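Local structure of transcriptional regulator, LysR family (Eggerthella lenta, 4PZJ) at residues A[35-38]-A[39-43]. The protein probably binds cis-regulatory DNA as a LysR-family transcription factor, of which this chain is the N-terminal helix-turn-helix domain. Residues are numbered along the deposited sequence; the frame is centred on the assembly and turned at random. Where two conformers were deposited one is given.
Sequences HIAH and LERDY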
ATOM      1  N   HIS A  35      15.939   4.476  -4.298  1.00 21.65           N
ATOM      2  CA  HIS A  35      14.575   4.763  -4.602  1.00 23.11           C
ATOM      3  C   HIS A  35      13.621   3.995  -3.695  1.00 19.80           C
ATOM      4  O   HIS A  35      12.684   4.539  -3.164  1.00 20.43           O
ATOM      5  CB  HIS A  35      14.224   4.379  -6.024  1.00 23.92           C
ATOM      6  CG  HIS A  35      14.897   5.211  -7.085  1.00 27.13           C
ATOM      7  ND1 HIS A  35      14.936   4.836  -8.411  1.00 28.68           N
ATOM      8  CD2 HIS A  35      15.550   6.389  -7.007  1.00 31.55           C
ATOM      9  CE1 HIS A  35      15.587   5.758  -9.109  1.00 33.48           C
ATOM     10  NE2 HIS A  35      15.970   6.711  -8.276  1.00 30.66           N
ATOM     11  N   ILE A  36      13.872   2.682  -3.588  0.50 21.04           N
ATOM     12  CA  ILE A  36      13.078   1.814  -2.726  0.50 20.42           C
ATOM     13  C   ILE A  36      13.202   2.266  -1.265  0.50 19.69           C
ATOM     14  O   ILE A  36      12.204   2.436  -0.578  0.50 20.55           O
ATOM     15  CB  ILE A  36      13.525   0.348  -2.834  0.50 19.24           C
ATOM     16  CG1 ILE A  36      13.404  -0.210  -4.267  0.50 19.13           C
ATOM     17  CG2 ILE A  36      12.749  -0.528  -1.864  0.50 19.71           C
ATOM     18  CD1 ILE A  36      12.049  -0.040  -4.916  0.50 19.78           C
ATOM     19  N   ALA A  37      14.428   2.500  -0.817  1.00 21.63           N
ATOM     20  CA  ALA A  37      14.677   2.921   0.544  1.00 23.77           C
ATOM     21  C   ALA A  37      13.923   4.220   0.896  1.00 24.15           C
ATOM     22  O   ALA A  37      13.444   4.396   1.974  1.00 25.91           O
ATOM     23  CB  ALA A  37      16.157   3.089   0.770  1.00 23.18           C
ATOM     24  N   HIS A  38      13.858   5.167  -0.030  1.00 22.31           N
ATOM     25  CA  HIS A  38      13.085   6.363   0.217  1.00 24.10           C
ATOM     26  C   HIS A  38      11.588   6.065   0.454  1.00 23.33           C
ATOM     27  O   HIS A  38      10.981   6.647   1.314  1.00 24.86           O
ATOM     28  CB  HIS A  38      13.283   7.289  -0.984  1.00 27.30           C
ATOM     29  CG  HIS A  38      12.765   8.673  -0.777  1.00 38.99           C
ATOM     30  ND1 HIS A  38      13.596   9.748  -0.543  1.00 47.39           N
ATOM     31  CD2 HIS A  38      11.503   9.164  -0.781  1.00 44.85           C
ATOM     32  CE1 HIS A  38      12.866  10.841  -0.402  1.00 47.02           C
ATOM     33  NE2 HIS A  38      11.593  10.514  -0.542  1.00 47.17           N
ATOM     34  N   LEU A  39      10.965   5.199  -0.366  1.00 23.30           N
ATOM     35  CA  LEU A  39       9.589   4.866  -0.163  1.00 24.80           C
ATOM     36  C   LEU A  39       9.390   4.180   1.191  1.00 21.99           C
ATOM     37  O   LEU A  39       8.443   4.465   1.891  1.00 22.50           O
ATOM     38  CB  LEU A  39       9.112   3.884  -1.257  1.00 25.09           C
ATOM     39  CG  LEU A  39       9.025   4.389  -2.691  1.00 28.49           C
ATOM     40  CD1 LEU A  39       8.771   3.201  -3.620  1.00 26.55           C
ATOM     41  CD2 LEU A  39       7.911   5.381  -2.776  1.00 29.53           C
ATOM     42  N   GLU A  40      10.312   3.303   1.542  1.00 23.63           N
ATOM     43  CA  GLU A  40      10.161   2.538   2.762  1.00 23.16           C
ATOM     44  C   GLU A  40      10.334   3.451   3.973  1.00 25.02           C
ATOM     45  O   GLU A  40       9.639   3.291   4.967  1.00 24.92           O
ATOM     46  CB  GLU A  40      11.140   1.362   2.813  1.00 23.24           C
ATOM     47  CG  GLU A  40      10.936   0.282   1.787  1.00 25.10           C
ATOM     48  CD  GLU A  40      11.961  -0.846   1.869  1.00 29.03           C
ATOM     49  OE1 GLU A  40      13.134  -0.615   2.265  1.00 29.38           O
ATOM     50  OE2 GLU A  40      11.588  -2.010   1.533  1.00 28.65           O
ATOM     51  N   ARG A  41      11.242   4.417   3.864  1.00 24.24           N
ATOM     52  CA  ARG A  41      11.437   5.360   4.950  1.00 28.56           C
ATOM     53  C   ARG A  41      10.241   6.343   5.047  1.00 28.75           C
ATOM     54  O   ARG A  41       9.721   6.613   6.140  1.00 29.48           O
ATOM     55  CB  ARG A  41      12.780   6.061   4.732  1.00 32.24           C
ATOM     56  CG  ARG A  41      13.257   6.907   5.883  1.00 42.54           C
ATOM     57  CD  ARG A  41      14.584   7.593   5.542  1.00 46.33           C
ATOM     58  NE  ARG A  41      15.716   6.675   5.306  1.00 50.99           N
ATOM     59  CZ  ARG A  41      16.213   6.320   4.110  1.00 54.17           C
ATOM     60  NH1 ARG A  41      15.708   6.795   2.967  1.00 53.92           N
ATOM     61  NH2 ARG A  41      17.253   5.490   4.056  1.00 53.93           N
ATOM     62  N   ASP A  42       9.748   6.816   3.894  1.00 26.74           N
ATOM     63  CA  ASP A  42       8.647   7.763   3.823  1.00 30.84           C
ATOM     64  C   ASP A  42       7.349   7.178   4.398  1.00 29.89           C
ATOM     65  O   ASP A  42       6.664   7.862   5.161  1.00 31.42           O
ATOM     66  CB  ASP A  42       8.498   8.235   2.367  1.00 36.97           C
ATOM     67  CG  ASP A  42       7.616   9.467   2.197  1.00 48.40           C
ATOM     68  OD1 ASP A  42       7.211  10.087   3.206  1.00 56.76           O
ATOM     69  OD2 ASP A  42       7.345   9.820   1.018  1.00 56.92           O
ATOM     70  N   TYR A  43       7.031   5.914   4.059  1.00 26.28           N
ATOM     71  CA  TYR A  43       5.812   5.242   4.489  1.00 26.63           C
ATOM     72  C   TYR A  43       5.971   4.381   5.730  1.00 28.20           C
ATOM     73  O   TYR A  43       4.997   4.015   6.354  1.00 31.74           O
ATOM     74  CB  TYR A  43       5.176   4.448   3.322  1.00 26.20           C
ATOM     75  CG  TYR A  43       4.684   5.433   2.295  1.00 27.01           C
ATOM     76  CD1 TYR A  43       3.436   6.018   2.422  1.00 27.72           C
ATOM     77  CD2 TYR A  43       5.483   5.805   1.218  1.00 28.58           C
ATOM     78  CE1 TYR A  43       3.002   6.958   1.509  1.00 27.68           C
ATOM     79  CE2 TYR A  43       5.046   6.747   0.291  1.00 28.12           C
ATOM     80  CZ  TYR A  43       3.788   7.290   0.440  1.00 27.38           C
ATOM     81  OH  TYR A  43       3.331   8.242  -0.448  1.00 31.08           O
TER
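Leu39 N donates a weak hydrogen bond to His35 O (3.3 Å), and its CG rests on that same oxygen, so the i to i+4 spacing of an alpha helix governs side chain as well as backbone. One residue on, Glu40 N meets Ile36 O at 3.0 Å, the donor nearly in line with the carbonyl. The Glu40 side chain, extended beyond CG, slants across Ile36, its CD 3.8 Å from the methyl CG2, while OE2 accepts a hydrogen bond from Leu47 N. Were Glu40 an alanine, Leu47 N would probably lose this acceptor and Ile36 CG2 the carboxylate beside it. Arg41 N bonds Ala37 O at 2.9 Å; a bend at chi3 (-63°) folds the guanidinium back, one face over that carbonyl oxygen, with NH1 too poorly angled to bond it. Asp42 makes the last bond back to 35-38, its N 2.9 Å from His38 O and its CB also against that oxygen. Helix 29-43 follows helix 18-25 in the helix-turn-helix, as the recognition helix does in this family, and probably meets DNA. Ile36 and Leu39 pack on helix 3-11, Glu40 ties the helix to the loop leading into strand 48-51, and Tyr43 OH hydrogen-bonds Asp66 of the second subunit.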